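PDB 4QHQ: lipoprotein from Burkholderia cenocepacia, which binds methionine and probably delivers it, as a membrane-anchored nutrient-binding protein, to an ABC transporter for uptake. Local coordinates for residues A[31-36]-A[48-53]; A[40-45]-A[59-64]; A[91-96]-A[166-171]; A[119-124]-A[187-192]. All coordinates share one frame; numbering follows the deposited sequence.

Contact 1 (A[31-36]-A[48-53]); sequences KVIEFN and GDLDAN
Leu50 O and Leu45 O both take hydrogen bonds from Arg204 NH1, so a single nitrogen pins the backbone of Leu50, the residue whose side chain meets Ile33 and Phe35. Leu50 N bonds in turn to Ala44 O. With N and O both bonded, the backbone is held in place, and the side chain meets strand 30-35 through methyls alone. Its CG lies anti to the carbonyl carbon (chi1 -59°), which sends the fork of the leucine toward the strand, one methyl for each partner. CD2 rests against the branch point of Ile33, 3.9 Å from Ile33 CB. CD1 approaches the outer part of the Phe35 ring obliquely, 3.9 Å from Phe35 CE1. Isoleucine suits a strand and presents a broad flank; phenylalanine reaches farther, also packing on Pro41 and Ala44 of helix 41-47. Gly48 follows that helix with phi 103°, a backbone shape glycine adopts readily, and the chain turns there toward Leu50. Strand 30-35 bonds to Val4 and Thr6 of strand 2-7, which lies between it and strand 52-57. All three run parallel: a beta-alpha-beta crossover, its connection packed on the sheet, in an alpha/beta lobe of the periplasmic binding protein fold.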
loop_
_atom_site.group_PDB
_atom_site.type_symbol
_atom_site.label_atom_id
_atom_site.label_comp_id
_atom_site.label_asym_id
_atom_site.label_seq_id
_atom_site.Cartn_x
_atom_site.Cartn_y
_atom_site.Cartn_z
ATOM N N LYS A 31 2.996 20.126 7.680
ATOM C CA LYS A 31 3.271 19.335 8.870
ATOM C C LYS A 31 2.920 17.885 8.577
ATOM O O LYS A 31 1.851 17.582 8.039
ATOM C CB LYS A 31 2.493 19.856 10.076
ATOM C CG LYS A 31 2.863 21.279 10.461
ATOM C CD LYS A 31 4.343 21.420 10.823
ATOM C CE LYS A 31 4.704 22.871 11.143
ATOM N NZ LYS A 31 6.131 23.013 11.563
ATOM N N VAL A 32 3.840 16.983 8.895
ATOM C CA VAL A 32 3.640 15.574 8.601
ATOM C C VAL A 32 3.153 14.864 9.849
ATOM O O VAL A 32 3.863 14.786 10.853
ATOM C CB VAL A 32 4.937 14.936 8.086
ATOM C CG1 VAL A 32 4.714 13.476 7.734
ATOM C CG2 VAL A 32 5.437 15.693 6.875
ATOM N N ILE A 33 1.922 14.371 9.780
ATOM C CA ILE A 33 1.287 13.686 10.898
ATOM C C ILE A 33 1.347 12.189 10.632
ATOM O O ILE A 33 0.771 11.715 9.664
ATOM C CB ILE A 33 -0.188 14.087 11.038
ATOM C CG1 ILE A 33 -0.323 15.612 11.104
ATOM C CG2 ILE A 33 -0.803 13.464 12.294
ATOM C CD1 ILE A 33 0.574 16.254 12.131
ATOM N N GLU A 34 2.020 11.451 11.505
ATOM C CA GLU A 34 2.238 10.027 11.295
ATOM C C GLU A 34 1.205 9.141 11.980
ATOM O O GLU A 34 0.792 9.393 13.112
ATOM C CB GLU A 34 3.656 9.655 11.727
ATOM C CG GLU A 34 4.716 10.487 11.014
ATOM C CD GLU A 34 6.125 9.979 11.244
ATOM O OE1 GLU A 34 6.282 8.793 11.604
ATOM O OE2 GLU A 34 7.077 10.769 11.055
ATOM N N PHE A 35 0.799 8.094 11.268
ATOM C CA PHE A 35 -0.128 7.101 11.778
ATOM C C PHE A 35 0.576 5.761 11.675
ATOM O O PHE A 35 1.427 5.565 10.804
ATOM C CB PHE A 35 -1.416 7.091 10.953
ATOM C CG PHE A 35 -2.226 8.347 11.075
ATOM C CD1 PHE A 35 -1.927 9.461 10.307
ATOM C CD2 PHE A 35 -3.285 8.418 11.961
ATOM C CE1 PHE A 35 -2.672 10.621 10.409
ATOM C CE2 PHE A 35 -4.037 9.584 12.082
ATOM C CZ PHE A 35 -3.727 10.693 11.308
ATOM N N ASN A 36 0.220 4.833 12.551
ATOM C CA ASN A 36 0.908 3.557 12.605
ATOM C C ASN A 36 0.394 2.556 11.580
ATOM O O ASN A 36 1.121 1.644 11.194
ATOM C CB ASN A 36 0.811 2.954 14.005
ATOM N N GLY A 48 -11.578 16.740 9.193
ATOM C CA GLY A 48 -10.976 18.063 9.176
ATOM C C GLY A 48 -9.653 18.099 9.912
ATOM O O GLY A 48 -8.921 19.081 9.834
ATOM N N ASP A 49 -9.337 17.019 10.620
ATOM C CA ASP A 49 -8.102 16.964 11.397
ATOM C C ASP A 49 -6.869 17.014 10.507
ATOM O O ASP A 49 -5.820 17.508 10.920
ATOM C CB ASP A 49 -8.065 15.713 12.278
ATOM C CG ASP A 49 -9.049 15.781 13.435
ATOM O OD1 ASP A 49 -9.394 16.903 13.860
ATOM O OD2 ASP A 49 -9.474 14.713 13.921
ATOM N N LEU A 50 -6.998 16.485 9.292
ATOM C CA LEU A 50 -5.951 16.605 8.287
ATOM C C LEU A 50 -6.466 17.414 7.115
ATOM O O LEU A 50 -7.673 17.483 6.873
ATOM C CB LEU A 50 -5.532 15.233 7.748
ATOM C CG LEU A 50 -4.994 14.185 8.721
ATOM C CD1 LEU A 50 -4.905 12.821 8.043
ATOM C CD2 LEU A 50 -3.638 14.622 9.293
ATOM N N ASP A 51 -5.537 17.990 6.363
ATOM C CA ASP A 51 -5.850 18.588 5.071
ATOM C C ASP A 51 -5.624 17.654 3.872
ATOM O O ASP A 51 -6.235 17.831 2.818
ATOM C CB ASP A 51 -5.044 19.863 4.907
ATOM C CG ASP A 51 -5.318 20.835 6.023
ATOM O OD1 ASP A 51 -6.479 21.291 6.114
ATOM O OD2 ASP A 51 -4.404 21.119 6.830
ATOM N N ALA A 52 -4.737 16.678 4.025
ATOM C CA ALA A 52 -4.485 15.714 2.975
ATOM C C ALA A 52 -3.919 14.462 3.618
ATOM O O ALA A 52 -3.465 14.490 4.765
ATOM C CB ALA A 52 -3.496 16.272 1.957
ATOM N N ASN A 53 -3.944 13.362 2.885
ATOM C CA ASN A 53 -3.170 12.203 3.306
ATOM C C ASN A 53 -2.452 11.576 2.132
ATOM O O ASN A 53 -2.756 11.870 0.980
ATOM C CB ASN A 53 -3.994 11.202 4.142
ATOM C CG ASN A 53 -5.105 10.543 3.360
ATOM O OD1 ASN A 53 -4.915 10.131 2.215
ATOM N ND2 ASN A 53 -6.256 10.386 3.988
#

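Contact 2 (A[40-45]-A[59-64]); sequences QPNAAL and PYLDSQ. With MET (methionine), chain B.
Behind the methionine pocket, Asn42 of helix 41-47 meets Tyr60, Leu61 and Gln64 of helix 58-68; the short helical segments cross at -61° with their axes 11.8 Å apart. Different parts of the Tyr60 ring touch the ligand and Asn42. With CG anti to the backbone N (chi1 -172°), the ring lies against the ligand's methyl: CE is 3.6 Å above one face, displaced toward the rim. Asn42 ND2 stands at the ring edge, 4.2 Å from Tyr60 CE1. Tyr60 CB comes within 3.5 Å of the ligand SD. A thioether suits this aromatic, polarisable surface.

Asn42 ND2 donates to Gln64 OE1 over 3.0 Å, nearly straight. The acceptor lies close to the Asn42 amide plane, but the donor is tilted 24° from the Gln64 carbonyl plane. Gln64 reaches it bent at chi2, and a water accepting from Asn42 N at 3.0 Å lies beside the same OE1. Leu61 CD1 lies 4.1 Å from Asn42 ND2. Asn42 is buried, and its polar atoms are satisfied: ND2 also donates to Gln56 OE1, and OD1 accepts from Asn53 ND2. This network should hold the amide's rotation and, through Gln56, couples the helix pair to a second pocket residue.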
loop_
_atom_site.group_PDB
_atom_site.type_symbol
_atom_site.label_atom_id
_atom_site.label_comp_id
_atom_site.label_asym_id
_atom_site.label_seq_id
_atom_site.Cartn_x
_atom_site.Cartn_y
_atom_site.Cartn_z
ATOM N N GLN A 40 -6.767 4.884 10.106
ATOM C CA GLN A 40 -7.281 6.204 10.479
ATOM C C GLN A 40 -7.128 7.398 9.535
ATOM O O GLN A 40 -7.913 8.332 9.664
ATOM C CB GLN A 40 -6.810 6.622 11.887
ATOM C CG GLN A 40 -7.332 5.738 13.026
ATOM C CD GLN A 40 -8.855 5.664 13.077
ATOM O OE1 GLN A 40 -9.551 6.626 12.745
ATOM N NE2 GLN A 40 -9.378 4.518 13.496
ATOM N N PRO A 41 -6.121 7.414 8.632
ATOM C CA PRO A 41 -5.940 8.694 7.921
ATOM C C PRO A 41 -7.123 9.203 7.106
ATOM O O PRO A 41 -7.292 10.434 7.047
ATOM C CB PRO A 41 -4.753 8.419 6.997
ATOM C CG PRO A 41 -3.980 7.355 7.696
ATOM C CD PRO A 41 -5.024 6.471 8.330
ATOM N N ASN A 42 -7.948 8.340 6.522
ATOM C CA ASN A 42 -9.106 8.863 5.791
ATOM C C ASN A 42 -10.164 9.461 6.709
ATOM O O ASN A 42 -10.742 10.493 6.385
ATOM C CB ASN A 42 -9.728 7.812 4.873
ATOM C CG ASN A 42 -8.906 7.568 3.617
ATOM O OD1 ASN A 42 -8.228 8.449 3.104
ATOM N ND2 ASN A 42 -8.974 6.351 3.113
ATOM N N ALA A 43 -10.413 8.829 7.850
ATOM C CA ALA A 43 -11.348 9.357 8.829
ATOM C C ALA A 43 -10.866 10.722 9.338
ATOM O O ALA A 43 -11.658 11.653 9.549
ATOM C CB ALA A 43 -11.509 8.358 9.988
ATOM N N ALA A 44 -9.552 10.838 9.499
ATOM C CA ALA A 44 -8.945 12.061 10.007
ATOM C C ALA A 44 -9.012 13.169 8.962
ATOM O O ALA A 44 -9.183 14.335 9.302
ATOM C CB ALA A 44 -7.507 11.797 10.426
ATOM N N LEU A 45 -8.898 12.807 7.694
ATOM C CA LEU A 45 -9.089 13.751 6.603
ATOM C C LEU A 45 -10.552 14.190 6.480
ATOM O O LEU A 45 -10.858 15.372 6.317
ATOM C CB LEU A 45 -8.623 13.122 5.292
ATOM C CG LEU A 45 -8.832 13.954 4.022
ATOM C CD1 LEU A 45 -8.173 15.330 4.135
ATOM C CD2 LEU A 45 -8.304 13.181 2.805
ATOM N N PRO A 59 -7.714 1.523 -5.185
ATOM C CA PRO A 59 -8.626 0.469 -4.720
ATOM C C PRO A 59 -8.901 0.581 -3.217
ATOM O O PRO A 59 -10.041 0.370 -2.790
ATOM C CB PRO A 59 -7.876 -0.818 -5.084
ATOM C CG PRO A 59 -7.152 -0.429 -6.340
ATOM C CD PRO A 59 -6.644 0.969 -6.034
ATOM N N TYR A 60 -7.901 0.951 -2.432
ATOM C CA TYR A 60 -8.131 1.137 -1.001
ATOM C C TYR A 60 -9.096 2.310 -0.732
ATOM O O TYR A 60 -10.031 2.178 0.061
ATOM C CB TYR A 60 -6.810 1.351 -0.254
ATOM C CG TYR A 60 -6.969 1.346 1.244
ATOM C CD1 TYR A 60 -7.220 2.521 1.952
ATOM C CD2 TYR A 60 -6.847 0.173 1.957
ATOM C CE1 TYR A 60 -7.359 2.501 3.335
ATOM C CE2 TYR A 60 -6.992 0.140 3.339
ATOM C CZ TYR A 60 -7.249 1.317 4.024
ATOM O OH TYR A 60 -7.393 1.274 5.387
ATOM N N LEU A 61 -8.870 3.444 -1.388
ATOM C CA LEU A 61 -9.745 4.603 -1.224
ATOM C C LEU A 61 -11.169 4.248 -1.641
ATOM O O LEU A 61 -12.135 4.617 -0.971
ATOM C CB LEU A 61 -9.220 5.770 -2.053
ATOM C CG LEU A 61 -10.024 7.066 -2.007
ATOM C CD1 LEU A 61 -10.249 7.477 -0.567
ATOM C CD2 LEU A 61 -9.260 8.136 -2.767
ATOM N N ASP A 62 -11.306 3.520 -2.749
ATOM C CA ASP A 62 -12.634 3.111 -3.222
ATOM C C ASP A 62 -13.362 2.250 -2.187
ATOM O O ASP A 62 -14.566 2.418 -1.956
ATOM C CB ASP A 62 -12.529 2.325 -4.536
ATOM C CG ASP A 62 -12.204 3.209 -5.727
ATOM O OD1 ASP A 62 -12.275 4.450 -5.592
ATOM O OD2 ASP A 62 -11.878 2.653 -6.798
ATOM N N SER A 63 -12.625 1.329 -1.573
ATOM C CA SER A 63 -13.176 0.472 -0.529
ATOM C C SER A 63 -13.628 1.315 0.659
ATOM O O SER A 63 -14.711 1.113 1.199
ATOM C CB SER A 63 -12.122 -0.539 -0.084
ATOM O OG SER A 63 -12.588 -1.314 1.005
ATOM N N GLN A 64 -12.789 2.264 1.053
ATOM C CA GLN A 64 -13.127 3.154 2.163
ATOM C C GLN A 64 -14.357 4.025 1.869
ATOM O O GLN A 64 -15.196 4.263 2.744
ATOM C CB GLN A 64 -11.934 4.040 2.500
ATOM C CG GLN A 64 -10.710 3.273 2.965
ATOM C CD GLN A 64 -10.518 3.378 4.460
ATOM O OE1 GLN A 64 -10.289 4.471 4.994
ATOM N NE2 GLN A 64 -10.610 2.245 5.150
HETATM N N MET B . 1.707 1.800 0.376
HETATM C CA MET B . 0.763 0.682 0.364
HETATM C C MET B . 0.935 -0.157 -0.883
HETATM O O MET B . 1.133 0.404 -1.955
HETATM C CB MET B . -0.669 1.223 0.454
HETATM C CG MET B . -1.752 0.129 0.496
HETATM S SD MET B . -3.421 0.819 0.541
HETATM C CE MET B . -3.447 1.590 2.162
HETATM O OXT MET B . 0.907 -1.399 -0.832
HETATM O O HOH W 1 -7.856 5.371 6.405
HETATM O O HOH W 2 -10.171 5.999 8.031
#

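Contact 3 (A[91-96]-A[166-171]); sequences KSLKDL and VDAAVI
Residues 93-95 form a short 3-10 turn that stands against the start of strand 168-171, with CA atoms 7.2 Å apart at Leu96 and Asp167 and 7.9 Å apart at Leu93 and Ala168. The turn is closed by two backbone bonds, Asp95 N to Ser92 O and Leu96 N to Leu93 O. Ser92 strengthens its entrance: OG, anti to the backbone N (chi1 173°), accepts from Lys94 N at 3.0 Å in an ST turn, a place that favours a short hydroxyl side chain.

One helical turn brings Leu93 and Leu96 side by side, with Leu93 CD2 and Leu96 CD1 3.7 Å apart. Both converge on Ala168. Leu96 CD2 stands 4.4 Å from Ala168 CB, and Leu93 CD2 approaches the same methyl at 4.5 Å. The small alanine on the strand lets both leucines of the turn approach its methyl. Leu96 CD2 also leans across the CB of Asp167, 4.0 Å away, so it touches the aliphatic root of the acid and not its carboxylate. That carboxylate is engaged by Lys101 N through OD2, while Asp167 O accepts from Ser87 OG; an aspartate is short enough to serve the neighbouring backbone.

Strand 168-171 lies between strand 101-105, parallel to it, and strand 84-86, antiparallel to it. The 91-96 segment belongs to the connection between those two flanking strands, and its leucines pack on Leu102 and Val85 as well. This is a skip-one connection spanning the beginning of a central strand in the mixed sheet of the second lobe, as befits the periplasmic binding protein fold.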
loop_
_atom_site.group_PDB
_atom_site.type_symbol
_atom_site.label_atom_id
_atom_site.label_comp_id
_atom_site.label_asym_id
_atom_site.label_seq_id
_atom_site.Cartn_x
_atom_site.Cartn_y
_atom_site.Cartn_z
ATOM N N LYS A 91 12.361 -20.692 -0.193
ATOM C CA LYS A 91 12.940 -19.800 -1.192
ATOM C C LYS A 91 12.004 -19.567 -2.372
ATOM O O LYS A 91 12.198 -18.641 -3.165
ATOM C CB LYS A 91 14.279 -20.347 -1.679
ATOM C CG LYS A 91 15.377 -20.311 -0.629
ATOM C CD LYS A 91 15.689 -18.875 -0.231
ATOM C CE LYS A 91 16.847 -18.803 0.756
ATOM N NZ LYS A 91 17.182 -17.394 1.116
ATOM N N SER A 92 10.973 -20.399 -2.467
ATOM C CA SER A 92 9.997 -20.300 -3.542
ATOM C C SER A 92 8.631 -20.780 -3.067
ATOM O O SER A 92 8.543 -21.685 -2.231
ATOM C CB SER A 92 10.450 -21.141 -4.737
ATOM O OG SER A 92 9.439 -21.191 -5.729
ATOM N N LEU A 93 7.572 -20.191 -3.615
ATOM C CA LEU A 93 6.215 -20.670 -3.367
ATOM C C LEU A 93 6.066 -22.128 -3.824
ATOM O O LEU A 93 5.237 -22.867 -3.298
ATOM C CB LEU A 93 5.191 -19.773 -4.076
ATOM C CG LEU A 93 4.983 -18.388 -3.474
ATOM C CD1 LEU A 93 4.142 -17.526 -4.403
ATOM C CD2 LEU A 93 4.319 -18.542 -2.131
ATOM N N LYS A 94 6.862 -22.532 -4.806
ATOM C CA LYS A 94 6.823 -23.912 -5.273
ATOM C C LYS A 94 7.285 -24.899 -4.196
ATOM O O LYS A 94 6.949 -26.080 -4.242
ATOM C CB LYS A 94 7.683 -24.074 -6.532
ATOM N N ASP A 95 8.067 -24.402 -3.244
ATOM C CA ASP A 95 8.570 -25.180 -2.119
ATOM C C ASP A 95 7.576 -25.359 -0.970
ATOM O O ASP A 95 7.854 -26.109 -0.034
ATOM C CB ASP A 95 9.836 -24.531 -1.560
ATOM C CG ASP A 95 10.984 -24.572 -2.531
ATOM O OD1 ASP A 95 11.135 -25.599 -3.221
ATOM O OD2 ASP A 95 11.738 -23.582 -2.600
ATOM N N LEU A 96 6.435 -24.678 -1.023
ATOM C CA LEU A 96 5.464 -24.787 0.061
ATOM C C LEU A 96 5.004 -26.215 0.261
ATOM O O LEU A 96 4.639 -26.887 -0.698
ATOM C CB LEU A 96 4.248 -23.913 -0.206
ATOM C CG LEU A 96 4.463 -22.407 -0.203
ATOM C CD1 LEU A 96 3.166 -21.748 -0.617
ATOM C CD2 LEU A 96 4.924 -21.920 1.161
ATOM N N VAL A 166 4.606 -18.550 10.119
ATOM C CA VAL A 166 3.907 -18.947 8.898
ATOM C C VAL A 166 4.929 -19.381 7.865
ATOM O O VAL A 166 6.128 -19.133 8.013
ATOM C CB VAL A 166 3.049 -17.804 8.295
ATOM C CG1 VAL A 166 1.960 -17.364 9.266
ATOM C CG2 VAL A 166 3.922 -16.628 7.904
ATOM N N ASP A 167 4.459 -20.036 6.814
ATOM C CA ASP A 167 5.374 -20.476 5.770
ATOM C C ASP A 167 5.650 -19.404 4.720
ATOM O O ASP A 167 6.717 -19.397 4.106
ATOM C CB ASP A 167 4.881 -21.783 5.164
ATOM C CG ASP A 167 4.799 -22.870 6.200
ATOM O OD1 ASP A 167 5.805 -23.045 6.916
ATOM O OD2 ASP A 167 3.732 -23.503 6.336
ATOM N N ALA A 168 4.705 -18.484 4.538
ATOM C CA ALA A 168 4.922 -17.316 3.703
ATOM C C ALA A 168 3.857 -16.281 4.035
ATOM O O ALA A 168 2.802 -16.611 4.569
ATOM C CB ALA A 168 4.878 -17.677 2.220
ATOM N N ALA A 169 4.137 -15.027 3.712
ATOM C CA ALA A 169 3.156 -13.965 3.897
ATOM C C ALA A 169 3.247 -12.974 2.758
ATOM O O ALA A 169 4.332 -12.702 2.259
ATOM C CB ALA A 169 3.375 -13.245 5.217
ATOM N N VAL A 170 2.101 -12.446 2.354
ATOM C CA VAL A 170 2.069 -11.369 1.369
ATOM C C VAL A 170 1.995 -10.066 2.163
ATOM O O VAL A 170 1.055 -9.866 2.945
ATOM C CB VAL A 170 0.865 -11.491 0.432
ATOM C CG1 VAL A 170 0.882 -10.337 -0.582
ATOM C CG2 VAL A 170 0.868 -12.840 -0.276
ATOM N N ILE A 171 2.995 -9.204 1.996
ATOM C CA ILE A 171 3.159 -8.038 2.871
ATOM C C ILE A 171 3.332 -6.764 2.067
ATOM O O ILE A 171 4.177 -6.699 1.172
ATOM C CB ILE A 171 4.387 -8.192 3.801
ATOM C CG1 ILE A 171 4.338 -9.523 4.560
ATOM C CG2 ILE A 171 4.492 -7.027 4.793
ATOM C CD1 ILE A 171 5.506 -9.711 5.523
#

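Contact 4 (A[119-124]-A[187-192]); sequences QTQGVI and AIALES
Gln121 and Ala189 meet where helix 108-120 ends in a Schellman motif beside the short, weakly bonded strand near 189-190, at the edge of the second lobe's mixed sheet. The motif turns on Gly122, whose phi of 80° is easily adopted without a side chain; Gly122 N reaches back to Gln119 O at 2.9 Å. Gln121, immediately before Gly122, has its CB directed at the strand.

The van der Waals part is small. Gln121 is folded at both chi1 (-64°) and chi2 (-62°), which lays the end of the chain beside the Ala189 methyl, with Gln121 CD 3.9 Å and Gln121 OE1 4.0 Å from Ala189 CB. Alanine admits the amide closely, and Leu93 packs against both residues from the neighbouring loop. On the exposed surface a glutamine can set its CG and amide carbon against a methyl while its NE2 meets water.

The polar part is indirect, since Gln121 NE2 and Leu190 O are 4.3 Å apart. Leu190 CB is directed away; its backbone O takes part. One water spans the interval: it donates to Leu190 O over 2.9 Å and accepts a weak bond from Gln121 NE2 at 3.1 Å.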
loop_
_atom_site.group_PDB
_atom_site.type_symbol
_atom_site.label_atom_id
_atom_site.label_comp_id
_atom_site.label_asym_id
_atom_site.label_seq_id
_atom_site.Cartn_x
_atom_site.Cartn_y
_atom_site.Cartn_z
ATOM N N GLN A 119 -2.776 -16.142 -6.963
ATOM C CA GLN A 119 -3.394 -16.768 -8.127
ATOM C C GLN A 119 -2.468 -16.662 -9.329
ATOM O O GLN A 119 -2.265 -17.642 -10.045
ATOM C CB GLN A 119 -4.743 -16.115 -8.444
ATOM C CG GLN A 119 -5.409 -16.685 -9.692
ATOM C CD GLN A 119 -6.838 -16.210 -9.873
ATOM O OE1 GLN A 119 -7.775 -17.002 -9.810
ATOM N NE2 GLN A 119 -7.010 -14.910 -10.110
ATOM N N THR A 120 -1.902 -15.475 -9.538
ATOM C CA THR A 120 -0.939 -15.248 -10.615
ATOM C C THR A 120 0.220 -16.243 -10.517
ATOM O O THR A 120 0.686 -16.785 -11.531
ATOM C CB THR A 120 -0.392 -13.801 -10.590
ATOM O OG1 THR A 120 -1.443 -12.885 -10.914
ATOM C CG2 THR A 120 0.737 -13.632 -11.604
ATOM N N GLN A 121 0.658 -16.512 -9.292
ATOM C CA GLN A 121 1.782 -17.416 -9.054
ATOM C C GLN A 121 1.377 -18.892 -9.108
ATOM O O GLN A 121 2.218 -19.777 -8.937
ATOM C CB GLN A 121 2.445 -17.085 -7.713
ATOM C CG GLN A 121 3.080 -15.694 -7.655
ATOM C CD GLN A 121 4.207 -15.526 -8.659
ATOM O OE1 GLN A 121 5.026 -16.427 -8.841
ATOM N NE2 GLN A 121 4.253 -14.373 -9.317
ATOM N N GLY A 122 0.093 -19.153 -9.343
ATOM C CA GLY A 122 -0.393 -20.507 -9.554
ATOM C C GLY A 122 -0.599 -21.323 -8.292
ATOM O O GLY A 122 -0.761 -22.542 -8.356
ATOM N N VAL A 123 -0.602 -20.654 -7.144
ATOM C CA VAL A 123 -0.759 -21.323 -5.857
ATOM C C VAL A 123 -2.221 -21.657 -5.580
ATOM O O VAL A 123 -2.531 -22.650 -4.923
ATOM C CB VAL A 123 -0.213 -20.455 -4.701
ATOM N N ILE A 124 -3.115 -20.811 -6.081
ATOM C CA ILE A 124 -4.553 -20.978 -5.882
ATOM C C ILE A 124 -5.301 -20.490 -7.114
ATOM O O ILE A 124 -4.736 -19.784 -7.953
ATOM C CB ILE A 124 -5.077 -20.160 -4.673
ATOM C CG1 ILE A 124 -4.745 -18.677 -4.848
ATOM C CG2 ILE A 124 -4.520 -20.691 -3.356
ATOM C CD1 ILE A 124 -5.456 -17.761 -3.860
ATOM N N ALA A 187 11.993 -10.852 -1.304
ATOM C CA ALA A 187 10.717 -11.425 -1.709
ATOM C C ALA A 187 10.936 -12.655 -2.574
ATOM O O ALA A 187 11.838 -12.694 -3.413
ATOM C CB ALA A 187 9.862 -10.386 -2.441
ATOM N N ILE A 188 10.104 -13.663 -2.353
ATOM C CA ILE A 188 10.172 -14.884 -3.132
ATOM C C ILE A 188 9.238 -14.847 -4.337
ATOM O O ILE A 188 9.309 -15.710 -5.214
ATOM C CB ILE A 188 9.936 -16.141 -2.275
ATOM C CG1 ILE A 188 8.497 -16.205 -1.758
ATOM C CG2 ILE A 188 10.943 -16.191 -1.124
ATOM C CD1 ILE A 188 8.220 -17.522 -1.017
ATOM N N ALA A 189 8.396 -13.818 -4.390
ATOM C CA ALA A 189 7.569 -13.525 -5.556
ATOM C C ALA A 189 7.164 -12.073 -5.466
ATOM O O ALA A 189 7.068 -11.507 -4.371
ATOM C CB ALA A 189 6.336 -14.404 -5.589
ATOM N N LEU A 190 6.909 -11.468 -6.615
ATOM C CA LEU A 190 6.604 -10.048 -6.656
ATOM C C LEU A 190 5.541 -9.737 -7.702
ATOM O O LEU A 190 5.557 -10.260 -8.816
ATOM C CB LEU A 190 7.875 -9.247 -6.964
ATOM C CG LEU A 190 7.946 -7.783 -6.539
ATOM C CD1 LEU A 190 7.997 -7.670 -5.017
ATOM C CD2 LEU A 190 9.156 -7.109 -7.174
ATOM N N GLU A 191 4.621 -8.862 -7.314
ATOM C CA GLU A 191 3.588 -8.339 -8.200
ATOM C C GLU A 191 4.216 -7.541 -9.340
ATOM O O GLU A 191 5.312 -6.986 -9.196
ATOM C CB GLU A 191 2.710 -7.423 -7.368
ATOM C CG GLU A 191 1.490 -6.835 -8.006
ATOM C CD GLU A 191 0.816 -5.892 -7.020
ATOM O OE1 GLU A 191 1.483 -4.923 -6.588
ATOM O OE2 GLU A 191 -0.353 -6.137 -6.645
ATOM N N SER A 192 3.514 -7.473 -10.465
ATOM C CA SER A 192 3.970 -6.677 -11.599
ATOM C C SER A 192 3.746 -5.191 -11.374
ATOM O O SER A 192 2.818 -4.793 -10.678
ATOM C CB SER A 192 3.220 -7.080 -12.861
ATOM O OG SER A 192 3.712 -6.363 -13.984
HETATM O O HOH W 3 3.447 -11.561 -10.263
#

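Overall arrangement
From the N terminus, the chain opens contact 1 at 31-36 and contact 2 at 40-45 before closing the first at 48-53 and the second at 59-64, so the two loops cross. They share helix 41-47, which is thereby tied to strands 30-35 and 52-57 and to helix 58-68. In the other lobe, contact 3 joins the loop after strand 84-86 to strand 168-171, and contact 4 joins the end of helix 108-120 to edge strand 189-190; these cross again and meet at Leu93. The pairs follow in series on opposite sides of the chain's centre; contacts 1 and 3 are about 35 Å apart between centres, and methionine sits between the lobes.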